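Local coordinates for protein hypoxanthine-guanine-xanthine phosphoribosyltransferase (Tritrichomonas foetus, PDB 1HGX) that salvages purine bases for the parasite, joining hypoxanthine, guanine or xanthine to phosphoribosyl diphosphate with magnesium to make IMP, GMP or XMP, at residues F34-N39 / L60-E65; T91-R96 / Q119-A124. All coordinates share one frame; numbering follows the deposited sequence.

Contact 1 (F34-N39 / L60-E65); sequences FYEDKN and LDFQLE
The backbones of E36 and N39 come close to those of F62 and L64, with CA atoms 5.8 Å apart for E36 and F62 and 4.7 Å for N39 and L64. A water bridges them. It donates to E36 O and Q63 O and accepts from N39 N. Nearby, N39 CA lies 3.6 Å from Q63 O, its C-H pointing almost straight at the oxygen. The F62 ring lies against the backbone of Y35 and E36. E36 CA stands over the ring centre in a CH-pi contact, 3.9 Å from the centroid and 12° off the normal. On the same face Y35 C sits nearer the rim. Y35 CB meets the rim itself at F62 CZ, 3.8 Å away. F62 CG lies between its own N and carbonyl carbon (chi1 54°), which turns the ring onto the backbone of Y35 and E36. The contact joins the turn that follows helix 17-35 to the loop leading into strand 65-72 of the phosphoribosyltransferase sheet. N39 ND2 approaches the aliphatic part of Q63, 3.5 Å from Q63 CG, with the two amide planes 31° apart. Q63 is extended, and its NE2 bonds H165 O of the second subunit. D61 also reaches that subunit, at N170.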
loop_
_atom_site.group_PDB
_atom_site.type_symbol
_atom_site.label_atom_id
_atom_site.label_comp_id
_atom_site.label_asym_id
_atom_site.label_seq_id
_atom_site.Cartn_x
_atom_site.Cartn_y
_atom_site.Cartn_z
ATOM N N PHE A 34 10.618 19.492 -4.297
ATOM C CA PHE A 34 11.521 19.357 -3.163
ATOM C C PHE A 34 12.302 18.049 -3.050
ATOM O O PHE A 34 13.490 18.060 -2.726
ATOM C CB PHE A 34 10.730 19.601 -1.868
ATOM C CG PHE A 34 11.576 19.646 -0.626
ATOM C CD1 PHE A 34 12.301 20.786 -0.300
ATOM C CD2 PHE A 34 11.638 18.549 0.225
ATOM C CE1 PHE A 34 13.076 20.835 0.851
ATOM C CE2 PHE A 34 12.413 18.590 1.384
ATOM C CZ PHE A 34 13.133 19.735 1.697
ATOM N N TYR A 35 11.655 16.934 -3.369
ATOM C CA TYR A 35 12.269 15.614 -3.202
ATOM C C TYR A 35 12.985 14.930 -4.361
ATOM O O TYR A 35 13.636 13.899 -4.166
ATOM C CB TYR A 35 11.215 14.645 -2.650
ATOM C CG TYR A 35 10.742 14.987 -1.259
ATOM C CD1 TYR A 35 11.562 14.767 -0.155
ATOM C CD2 TYR A 35 9.480 15.538 -1.047
ATOM C CE1 TYR A 35 11.140 15.084 1.128
ATOM C CE2 TYR A 35 9.045 15.866 0.234
ATOM C CZ TYR A 35 9.883 15.635 1.319
ATOM O OH TYR A 35 9.464 15.962 2.588
ATOM N N GLU A 36 12.894 15.501 -5.549
ATOM C CA GLU A 36 13.483 14.902 -6.734
ATOM C C GLU A 36 14.928 14.388 -6.606
ATOM O O GLU A 36 15.228 13.250 -6.972
ATOM C CB GLU A 36 13.368 15.893 -7.885
ATOM C CG GLU A 36 13.656 15.330 -9.247
ATOM C CD GLU A 36 13.280 16.306 -10.338
ATOM O OE1 GLU A 36 13.455 17.529 -10.138
ATOM O OE2 GLU A 36 12.785 15.851 -11.389
ATOM N N ASP A 37 15.818 15.207 -6.066
ATOM C CA ASP A 37 17.211 14.795 -5.950
ATOM C C ASP A 37 17.596 14.420 -4.527
ATOM O O ASP A 37 18.771 14.299 -4.212
ATOM C CB ASP A 37 18.122 15.916 -6.471
ATOM C CG ASP A 37 18.036 17.190 -5.634
ATOM O OD1 ASP A 37 16.936 17.531 -5.137
ATOM O OD2 ASP A 37 19.081 17.861 -5.479
ATOM N N LYS A 38 16.603 14.151 -3.692
ATOM C CA LYS A 38 16.868 13.840 -2.300
ATOM C C LYS A 38 16.851 12.388 -1.836
ATOM O O LYS A 38 17.210 12.120 -0.685
ATOM C CB LYS A 38 15.948 14.678 -1.416
ATOM C CG LYS A 38 16.322 16.153 -1.399
ATOM C CD LYS A 38 15.459 16.940 -0.425
ATOM C CE LYS A 38 15.933 18.381 -0.325
ATOM N NZ LYS A 38 15.906 19.052 -1.653
ATOM N N ASN A 39 16.469 11.458 -2.712
ATOM C CA ASN A 39 16.385 10.035 -2.352
ATOM C C ASN A 39 15.768 9.910 -0.961
ATOM O O ASN A 39 16.366 9.347 -0.039
ATOM C CB ASN A 39 17.769 9.381 -2.362
ATOM C CG ASN A 39 17.699 7.887 -2.128
ATOM O OD1 ASN A 39 18.618 7.291 -1.572
ATOM N ND2 ASN A 39 16.593 7.272 -2.539
ATOM N N LEU A 60 5.395 9.745 -8.878
ATOM C CA LEU A 60 6.724 10.194 -8.494
ATOM C C LEU A 60 7.772 9.526 -9.364
ATOM O O LEU A 60 8.128 8.367 -9.161
ATOM C CB LEU A 60 6.973 9.904 -7.015
ATOM C CG LEU A 60 6.695 10.993 -5.976
ATOM C CD1 LEU A 60 5.763 12.073 -6.471
ATOM C CD2 LEU A 60 6.163 10.340 -4.729
ATOM N N ASP A 61 8.323 10.307 -10.279
ATOM C CA ASP A 61 9.302 9.824 -11.235
ATOM C C ASP A 61 10.760 9.997 -10.806
ATOM O O ASP A 61 11.570 10.523 -11.562
ATOM C CB ASP A 61 9.050 10.526 -12.571
ATOM C CG ASP A 61 9.685 9.814 -13.740
ATOM O OD1 ASP A 61 9.777 8.566 -13.710
ATOM O OD2 ASP A 61 10.089 10.510 -14.698
ATOM N N PHE A 62 11.091 9.571 -9.593
ATOM C CA PHE A 62 12.459 9.675 -9.089
ATOM C C PHE A 62 12.743 8.592 -8.050
ATOM O O PHE A 62 11.826 7.913 -7.582
ATOM C CB PHE A 62 12.753 11.077 -8.533
ATOM C CG PHE A 62 11.769 11.555 -7.495
ATOM C CD1 PHE A 62 11.928 11.225 -6.153
ATOM C CD2 PHE A 62 10.706 12.382 -7.856
ATOM C CE1 PHE A 62 11.047 11.712 -5.187
ATOM C CE2 PHE A 62 9.814 12.875 -6.891
ATOM C CZ PHE A 62 9.987 12.540 -5.556
ATOM N N GLN A 63 14.019 8.391 -7.737
ATOM C CA GLN A 63 14.419 7.384 -6.764
ATOM C C GLN A 63 13.964 7.792 -5.364
ATOM O O GLN A 63 14.203 8.915 -4.920
ATOM C CB GLN A 63 15.935 7.208 -6.798
ATOM C CG GLN A 63 16.462 6.122 -5.895
ATOM C CD GLN A 63 17.966 5.985 -5.990
ATOM O OE1 GLN A 63 18.687 6.972 -6.020
ATOM N NE2 GLN A 63 18.444 4.757 -6.047
ATOM N N LEU A 64 13.293 6.874 -4.681
ATOM C CA LEU A 64 12.790 7.108 -3.327
ATOM C C LEU A 64 12.729 5.755 -2.638
ATOM O O LEU A 64 12.659 4.726 -3.299
ATOM C CB LEU A 64 11.403 7.757 -3.382
ATOM C CG LEU A 64 10.276 7.032 -4.125
ATOM C CD1 LEU A 64 9.516 6.081 -3.203
ATOM C CD2 LEU A 64 9.342 8.077 -4.701
ATOM N N GLU A 65 12.749 5.745 -1.314
ATOM C CA GLU A 65 12.736 4.499 -0.567
ATOM C C GLU A 65 11.481 4.391 0.282
ATOM O O GLU A 65 11.292 5.162 1.214
ATOM C CB GLU A 65 13.974 4.460 0.315
ATOM C CG GLU A 65 14.150 3.193 1.118
ATOM C CD GLU A 65 15.576 3.017 1.599
ATOM O OE1 GLU A 65 16.387 3.960 1.452
ATOM O OE2 GLU A 65 15.890 1.926 2.118
HETATM O O HOH W 1 15.788 11.090 -5.435
#

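Contact 2 (T91-R96 / Q119-A124); sequences TNIEGR and QMRKPA
The guanidinium of R121 meets a water at its edge, in plane, and its stem lies against I93. The water accepts from R121 NH1 and donates to T91 O, 2.8 Å from each, linking the segments. R121 NH2 makes a salt bridge to D88, just before 91-96, and a hydrogen bond to N117 of helix 109-119. The chain of R121 is extended from CG to NE and crosses I93 at a slant. I93 CG1 is 3.7 Å from R121 CB, and I93 CD1 is 4.0 Å from R121 CD. I93 CG1 sits between its own N and carbonyl carbon (chi1 65°), which brings that branch to the arginine stem.

Two backbone bonds join the segments. G95 N donates to K122 O at 2.9 Å and nearly straight (169°). A124 N donates to R96 O at 2.7 Å, more bent, from above the carbonyl plane. P123 CA adds a CH contact to I93 O at 3.3 Å. A type II turn from I93 to R96 presents G95 N, and an Asx turn, N92 OD1 to E94 N, overlaps its start. A124 CB packs on G95 O at 3.5 Å.

The 91-96 loop leads into strand 97-102. Segment 119-124 runs from helix 109-119 into the parallel neighbouring strand 125-130. The contact closes this beta-alpha-beta crossover where both strands begin, and I93 and P123 touch V98.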
loop_
_atom_site.group_PDB
_atom_site.type_symbol
_atom_site.label_atom_id
_atom_site.label_comp_id
_atom_site.label_asym_id
_atom_site.label_seq_id
_atom_site.Cartn_x
_atom_site.Cartn_y
_atom_site.Cartn_z
ATOM N N THR A 91 14.120 1.105 7.771
ATOM C CA THR A 91 15.179 2.038 7.407
ATOM C C THR A 91 15.719 2.895 8.544
ATOM O O THR A 91 14.965 3.376 9.394
ATOM C CB THR A 91 14.674 2.995 6.311
ATOM O OG1 THR A 91 14.040 2.227 5.282
ATOM C CG2 THR A 91 15.825 3.794 5.709
ATOM N N ASN A 92 17.037 3.058 8.570
ATOM C CA ASN A 92 17.666 3.921 9.555
ATOM C C ASN A 92 17.530 5.278 8.872
ATOM O O ASN A 92 18.090 5.477 7.794
ATOM C CB ASN A 92 19.145 3.564 9.738
ATOM C CG ASN A 92 19.886 4.553 10.645
ATOM O OD1 ASN A 92 19.340 5.582 11.047
ATOM N ND2 ASN A 92 21.140 4.253 10.945
ATOM N N ILE A 93 16.752 6.185 9.463
ATOM C CA ILE A 93 16.534 7.499 8.855
ATOM C C ILE A 93 17.509 8.607 9.229
ATOM O O ILE A 93 17.322 9.765 8.847
ATOM C CB ILE A 93 15.072 8.002 9.048
ATOM C CG1 ILE A 93 14.759 8.253 10.529
ATOM C CG2 ILE A 93 14.102 7.004 8.430
ATOM C CD1 ILE A 93 13.419 8.949 10.772
ATOM N N GLU A 94 18.557 8.263 9.965
ATOM C CA GLU A 94 19.555 9.250 10.353
ATOM C C GLU A 94 20.170 9.860 9.094
ATOM O O GLU A 94 20.661 9.140 8.225
ATOM C CB GLU A 94 20.647 8.569 11.172
ATOM C CG GLU A 94 21.764 9.482 11.606
ATOM C CD GLU A 94 22.881 8.741 12.327
ATOM O OE1 GLU A 94 22.951 7.489 12.238
ATOM O OE2 GLU A 94 23.703 9.425 12.972
ATOM N N GLY A 95 20.112 11.184 8.991
ATOM C CA GLY A 95 20.673 11.876 7.844
ATOM C C GLY A 95 19.887 11.777 6.542
ATOM O O GLY A 95 20.344 12.286 5.516
ATOM N N ARG A 96 18.706 11.160 6.577
ATOM C CA ARG A 96 17.884 11.010 5.376
ATOM C C ARG A 96 16.772 12.044 5.356
ATOM O O ARG A 96 16.394 12.566 6.401
ATOM C CB ARG A 96 17.244 9.627 5.359
ATOM C CG ARG A 96 18.231 8.468 5.345
ATOM C CD ARG A 96 18.906 8.331 3.995
ATOM N NE ARG A 96 17.941 8.125 2.916
ATOM C CZ ARG A 96 17.484 6.940 2.519
ATOM N NH1 ARG A 96 17.895 5.835 3.123
ATOM N NH2 ARG A 96 16.648 6.855 1.483
ATOM N N GLN A 119 11.857 12.583 15.026
ATOM C CA GLN A 119 12.858 13.637 15.115
ATOM C C GLN A 119 14.081 13.195 15.937
ATOM O O GLN A 119 15.210 13.636 15.675
ATOM C CB GLN A 119 12.227 14.912 15.680
ATOM C CG GLN A 119 13.035 16.180 15.463
ATOM C CD GLN A 119 13.275 16.483 13.996
ATOM O OE1 GLN A 119 14.381 16.306 13.484
ATOM N NE2 GLN A 119 12.239 16.948 13.313
ATOM N N MET A 120 13.863 12.292 16.894
ATOM C CA MET A 120 14.939 11.772 17.746
ATOM C C MET A 120 15.929 10.900 16.980
ATOM O O MET A 120 17.055 10.673 17.440
ATOM C CB MET A 120 14.367 10.943 18.896
ATOM C CG MET A 120 13.762 11.751 20.017
ATOM S SD MET A 120 13.225 10.679 21.366
ATOM C CE MET A 120 11.465 10.647 21.069
ATOM N N ARG A 121 15.502 10.394 15.828
ATOM C CA ARG A 121 16.345 9.540 15.004
ATOM C C ARG A 121 17.307 10.330 14.116
ATOM O O ARG A 121 18.051 9.759 13.317
ATOM C CB ARG A 121 15.478 8.610 14.168
ATOM C CG ARG A 121 14.387 7.919 14.977
ATOM C CD ARG A 121 13.696 6.875 14.133
ATOM N NE ARG A 121 12.480 6.385 14.758
ATOM C CZ ARG A 121 11.983 5.168 14.575
ATOM N NH1 ARG A 121 12.599 4.296 13.785
ATOM N NH2 ARG A 121 10.851 4.831 15.173
ATOM N N LYS A 122 17.241 11.652 14.234
ATOM C CA LYS A 122 18.106 12.575 13.516
ATOM C C LYS A 122 18.023 12.611 11.988
ATOM O O LYS A 122 19.046 12.488 11.298
ATOM C CB LYS A 122 19.556 12.379 13.977
ATOM C CG LYS A 122 19.767 12.708 15.455
ATOM C CD LYS A 122 21.234 12.700 15.810
ATOM C CE LYS A 122 21.462 13.254 17.206
ATOM N NZ LYS A 122 22.921 13.334 17.519
ATOM N N PRO A 123 16.808 12.792 11.431
ATOM C CA PRO A 123 16.664 12.848 9.967
ATOM C C PRO A 123 17.231 14.180 9.449
ATOM O O PRO A 123 17.369 15.132 10.218
ATOM C CB PRO A 123 15.142 12.782 9.776
ATOM C CG PRO A 123 14.621 13.505 10.983
ATOM C CD PRO A 123 15.499 12.962 12.100
ATOM N N ALA A 124 17.591 14.250 8.171
ATOM C CA ALA A 124 18.096 15.500 7.601
ATOM C C ALA A 124 16.938 16.490 7.549
ATOM O O ALA A 124 17.111 17.683 7.762
ATOM C CB ALA A 124 18.654 15.270 6.214
HETATM O O HOH W 2 14.855 4.067 12.067
#

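How the contacts relate
Contact 1 comes first along the chain and closes before contact 2 opens. Their centres are about 17 Å apart, and both lie in the phosphoribosyltransferase domain, away from the GMP site. Each involves loops that lead into strands of the central mixed sheet: 41-45 and 65-72 for contact 1, 97-102 and 125-130 for contact 2. R96 connects them. Its NH2 makes a salt bridge to E65 OE1 (2.9 Å) and a probable hydrogen bond to N39 O. One arginine of contact 2 thus reaches both segments of contact 1. Contact 1 also meets the second subunit of the homodimer, whereas contact 2 touches no other chain of the assembly.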